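Long-range contact in biotin transporter BioY (Lactococcus lactis subsp. cremoris, PDB 4DVE), which binds biotin within the membrane as the substrate-specific S component of an energy-coupling factor (ECF) type ABC transporter: residues Ile104-Thr109 with Ile141-Val146. Residues are numbered along the deposited sequence; the frame is centred on the assembly and turned at random.
Sequences IAWLFT and IFVDFV. With BTN (biotin), chain D.
The methyl of Ala105 is a small knob set in a hollow formed by Phe142, Val143 and Val146 on the neighbouring helix. Its CB lies 3.8 Å from Val143 CA, with Phe142 CE2 and Val146 CB close by. Alanine suits this place because a single methyl lets the backbones approach closely: the segment axes pass within 9.0 Å at an antiparallel angle of 160°. With CG anti to the backbone N (chi1 171°), Phe142 reaches over to helix 100-119. The ring edge there meets Ala105 O, 3.5 Å from CE2, while Phe108 CB approaches the same carbon obliquely and CD2 sits beside Thr109 OG1; a flat ring suits the place because its edge is thin enough to enter among these groups. Val143 serves two neighbours with its forked side chain: CG2 presses against Thr109 OG1 at 3.2 Å, and CG1 nestles at the edge of the Trp106 indole, 3.6 Å from NE1. Threonine fits this buried setting because its small hydroxyl has two backbone carbonyls within hydrogen-bonding reach, Ala105 O one turn back on its own helix and Phe138 O across the interface. Trp106 is broad enough to bridge from the helix contact to the ligand, its CZ2 standing 3.9 Å from biotin S1, which lies at the ring edge. A leucine in place of Trp106 would probably leave Val143 CG1 and the biotin sulfur without the indole edge they both rest against and open a gap beside the ligand. Asp144, the next residue along, turns from the helix interface into the pocket, where OD1 makes a close non-bonded contact, 3.1 Å from biotin C6. The Ala105 contact thus joins two antiparallel membrane helices whose Trp106 and Asp144 contribute to the biotin-binding pocket of this S component.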
ATOM      1  N   ILE A 104      -9.204   2.610   2.438  1.00 35.32           N
ATOM      2  CA  ILE A 104      -9.362   2.047   3.756  1.00 36.86           C
ATOM      3  C   ILE A 104      -8.584   0.745   3.849  1.00 35.41           C
ATOM      4  O   ILE A 104      -7.925   0.503   4.850  1.00 37.04           O
ATOM      5  CB  ILE A 104     -10.852   1.820   4.104  1.00 41.42           C
ATOM      6  CG1 ILE A 104     -11.571   3.169   4.192  1.00 45.56           C
ATOM      7  CG2 ILE A 104     -10.990   1.075   5.422  1.00 43.67           C
ATOM      8  CD1 ILE A 104     -13.093   3.070   4.199  1.00 49.77           C
ATOM      9  N   ALA A 105      -8.630  -0.077   2.796  1.00 33.62           N
ATOM     10  CA  ALA A 105      -7.857  -1.308   2.759  1.00 31.02           C
ATOM     11  C   ALA A 105      -6.350  -1.005   2.879  1.00 28.59           C
ATOM     12  O   ALA A 105      -5.607  -1.784   3.505  1.00 27.29           O
ATOM     13  CB  ALA A 105      -8.152  -2.130   1.490  1.00 28.55           C
ATOM     14  N   TRP A 106      -5.906   0.116   2.309  1.00 29.56           N
ATOM     15  CA  TRP A 106      -4.483   0.507   2.381  1.00 29.61           C
ATOM     16  C   TRP A 106      -3.969   0.650   3.798  1.00 30.53           C
ATOM     17  O   TRP A 106      -2.843   0.307   4.063  1.00 32.52           O
ATOM     18  CB  TRP A 106      -4.206   1.801   1.660  1.00 29.56           C
ATOM     19  CG  TRP A 106      -4.318   1.796   0.169  1.00 29.01           C
ATOM     20  CD1 TRP A 106      -4.507   0.713  -0.694  1.00 29.51           C
ATOM     21  CD2 TRP A 106      -4.274   2.974  -0.692  1.00 29.02           C
ATOM     22  NE1 TRP A 106      -4.563   1.133  -1.987  1.00 29.97           N
ATOM     23  CE2 TRP A 106      -4.430   2.493  -2.055  1.00 30.50           C
ATOM     24  CE3 TRP A 106      -4.093   4.329  -0.469  1.00 31.97           C
ATOM     25  CZ2 TRP A 106      -4.410   3.356  -3.146  1.00 31.92           C
ATOM     26  CZ3 TRP A 106      -4.052   5.185  -1.571  1.00 33.71           C
ATOM     27  CH2 TRP A 106      -4.229   4.709  -2.879  1.00 32.70           C
ATOM     28  N   LEU A 107      -4.793   1.163   4.711  1.00 32.91           N
ATOM     29  CA  LEU A 107      -4.424   1.243   6.105  1.00 34.21           C
ATOM     30  C   LEU A 107      -4.043  -0.105   6.722  1.00 37.11           C
ATOM     31  O   LEU A 107      -3.174  -0.145   7.573  1.00 38.57           O
ATOM     32  CB  LEU A 107      -5.535   1.883   6.934  1.00 37.86           C
ATOM     33  CG  LEU A 107      -5.191   2.109   8.416  1.00 44.37           C
ATOM     34  CD1 LEU A 107      -3.958   3.027   8.579  1.00 43.42           C
ATOM     35  CD2 LEU A 107      -6.409   2.664   9.137  1.00 46.71           C
ATOM     36  N   PHE A 108      -4.655  -1.207   6.282  1.00 34.96           N
ATOM     37  CA  PHE A 108      -4.392  -2.526   6.857  1.00 35.64           C
ATOM     38  C   PHE A 108      -3.317  -3.324   6.140  1.00 34.37           C
ATOM     39  O   PHE A 108      -2.777  -4.266   6.699  1.00 34.23           O
ATOM     40  CB  PHE A 108      -5.690  -3.345   6.860  1.00 38.26           C
ATOM     41  CG  PHE A 108      -6.724  -2.766   7.734  1.00 40.34           C
ATOM     42  CD1 PHE A 108      -6.737  -3.057   9.097  1.00 44.93           C
ATOM     43  CD2 PHE A 108      -7.652  -1.867   7.228  1.00 41.80           C
ATOM     44  CE1 PHE A 108      -7.687  -2.481   9.925  1.00 48.43           C
ATOM     45  CE2 PHE A 108      -8.604  -1.289   8.049  1.00 44.10           C
ATOM     46  CZ  PHE A 108      -8.622  -1.589   9.399  1.00 46.71           C
ATOM     47  N   THR A 109      -3.034  -2.959   4.899  1.00 32.76           N
ATOM     48  CA  THR A 109      -2.083  -3.674   4.051  1.00 32.31           C
ATOM     49  C   THR A 109      -0.687  -3.815   4.678  1.00 30.63           C
ATOM     50  O   THR A 109      -0.162  -4.927   4.695  1.00 31.41           O
ATOM     51  CB  THR A 109      -2.015  -3.007   2.658  1.00 31.60           C
ATOM     52  OG1 THR A 109      -3.290  -3.184   2.028  1.00 33.63           O
ATOM     53  CG2 THR A 109      -0.897  -3.561   1.762  1.00 30.61           C
ATOM     54  N   ILE A 141      -4.842  -8.472  -3.893  1.00 34.80           N
ATOM     55  CA  ILE A 141      -6.137  -9.147  -3.829  1.00 35.50           C
ATOM     56  C   ILE A 141      -7.075  -8.572  -2.743  1.00 34.68           C
ATOM     57  O   ILE A 141      -8.238  -8.227  -3.042  1.00 31.24           O
ATOM     58  CB  ILE A 141      -6.017 -10.684  -3.664  1.00 36.71           C
ATOM     59  CG1 ILE A 141      -5.135 -11.302  -4.779  1.00 39.65           C
ATOM     60  CG2 ILE A 141      -7.418 -11.283  -3.662  1.00 38.77           C
ATOM     61  CD1 ILE A 141      -5.581 -11.015  -6.224  1.00 42.00           C
ATOM     62  N   PHE A 142      -6.563  -8.470  -1.510  1.00 34.48           N
ATOM     63  CA  PHE A 142      -7.290  -7.853  -0.380  1.00 35.06           C
ATOM     64  C   PHE A 142      -7.744  -6.429  -0.733  1.00 32.59           C
ATOM     65  O   PHE A 142      -8.926  -6.110  -0.649  1.00 33.53           O
ATOM     66  CB  PHE A 142      -6.398  -7.813   0.877  1.00 36.27           C
ATOM     67  CG  PHE A 142      -6.965  -7.004   2.014  1.00 35.64           C
ATOM     68  CD1 PHE A 142      -8.111  -7.446   2.701  1.00 39.04           C
ATOM     69  CD2 PHE A 142      -6.378  -5.818   2.399  1.00 34.04           C
ATOM     70  CE1 PHE A 142      -8.622  -6.712   3.761  1.00 37.69           C
ATOM     71  CE2 PHE A 142      -6.890  -5.074   3.442  1.00 34.20           C
ATOM     72  CZ  PHE A 142      -8.008  -5.514   4.129  1.00 35.63           C
ATOM     73  N   VAL A 143      -6.810  -5.588  -1.158  1.00 31.02           N
ATOM     74  CA  VAL A 143      -7.119  -4.208  -1.544  1.00 29.13           C
ATOM     75  C   VAL A 143      -8.189  -4.083  -2.648  1.00 31.95           C
ATOM     76  O   VAL A 143      -9.190  -3.349  -2.469  1.00 32.21           O
ATOM     77  CB  VAL A 143      -5.837  -3.436  -1.911  1.00 29.96           C
ATOM     78  CG1 VAL A 143      -6.140  -2.076  -2.568  1.00 26.85           C
ATOM     79  CG2 VAL A 143      -4.937  -3.303  -0.660  1.00 28.92           C
ATOM     80  N   ASP A 144      -8.013  -4.828  -3.743  1.00 32.51           N
ATOM     81  CA  ASP A 144      -8.890  -4.730  -4.900  1.00 34.00           C
ATOM     82  C   ASP A 144     -10.287  -5.324  -4.607  1.00 34.77           C
ATOM     83  O   ASP A 144     -11.294  -4.790  -5.049  1.00 34.23           O
ATOM     84  CB  ASP A 144      -8.243  -5.332  -6.171  1.00 37.32           C
ATOM     85  CG  ASP A 144      -6.946  -4.590  -6.608  1.00 38.66           C
ATOM     86  OD1 ASP A 144      -6.536  -3.618  -5.933  1.00 40.55           O
ATOM     87  OD2 ASP A 144      -6.280  -5.023  -7.598  1.00 42.13           O
ATOM     88  N   PHE A 145     -10.343  -6.357  -3.787  1.00 35.03           N
ATOM     89  CA  PHE A 145     -11.603  -6.927  -3.328  1.00 37.07           C
ATOM     90  C   PHE A 145     -12.409  -5.978  -2.440  1.00 36.28           C
ATOM     91  O   PHE A 145     -13.595  -5.721  -2.711  1.00 35.50           O
ATOM     92  CB  PHE A 145     -11.331  -8.241  -2.603  1.00 41.56           C
ATOM     93  CG  PHE A 145     -12.547  -8.967  -2.246  1.00 47.67           C
ATOM     94  CD1 PHE A 145     -13.317  -9.567  -3.244  1.00 52.47           C
ATOM     95  CD2 PHE A 145     -12.982  -9.006  -0.942  1.00 51.89           C
ATOM     96  CE1 PHE A 145     -14.486 -10.241  -2.932  1.00 56.82           C
ATOM     97  CE2 PHE A 145     -14.146  -9.690  -0.619  1.00 59.67           C
ATOM     98  CZ  PHE A 145     -14.905 -10.299  -1.612  1.00 58.99           C
ATOM     99  N   VAL A 146     -11.788  -5.436  -1.393  1.00 34.04           N
ATOM    100  CA  VAL A 146     -12.485  -4.433  -0.569  1.00 34.78           C
ATOM    101  C   VAL A 146     -12.909  -3.206  -1.410  1.00 33.15           C
ATOM    102  O   VAL A 146     -14.019  -2.687  -1.253  1.00 32.63           O
ATOM    103  CB  VAL A 146     -11.655  -3.981   0.674  1.00 35.63           C
ATOM    104  CG1 VAL A 146     -12.398  -2.910   1.481  1.00 33.44           C
ATOM    105  CG2 VAL A 146     -11.341  -5.195   1.578  1.00 36.82           C
TER
HETATM  106  C11 BTN D 201      -7.629   7.537  -4.837  1.00 46.68           C
HETATM  107  O11 BTN D 201      -6.594   8.223  -5.002  1.00 51.06           O
HETATM  108  O12 BTN D 201      -8.732   8.095  -4.749  1.00 50.93           O
HETATM  109  C10 BTN D 201      -7.562   6.003  -4.718  1.00 39.01           C
HETATM  110  C9  BTN D 201      -7.497   5.293  -6.073  1.00 35.45           C
HETATM  111  C8  BTN D 201      -7.501   3.758  -5.881  1.00 32.37           C
HETATM  112  C7  BTN D 201      -7.130   3.033  -7.184  1.00 30.76           C
HETATM  113  C2  BTN D 201      -7.086   1.524  -7.027  1.00 31.08           C
HETATM  114  S1  BTN D 201      -5.723   1.024  -5.961  0.99 30.51           S
HETATM  115  C6  BTN D 201      -5.815  -0.644  -6.574  1.00 29.89           C
HETATM  116  C5  BTN D 201      -6.214  -0.579  -8.069  1.00 28.81           C
HETATM  117  N1  BTN D 201      -5.049  -0.519  -8.912  1.00 28.24           N
HETATM  118  C3  BTN D 201      -4.940   0.633  -9.569  1.00 30.27           C
HETATM  119  O3  BTN D 201      -4.040   0.928 -10.357  1.00 31.45           O
HETATM  120  N2  BTN D 201      -5.990   1.405  -9.238  1.00 29.37           N
HETATM  121  C4  BTN D 201      -6.907   0.760  -8.332  1.00 27.64           C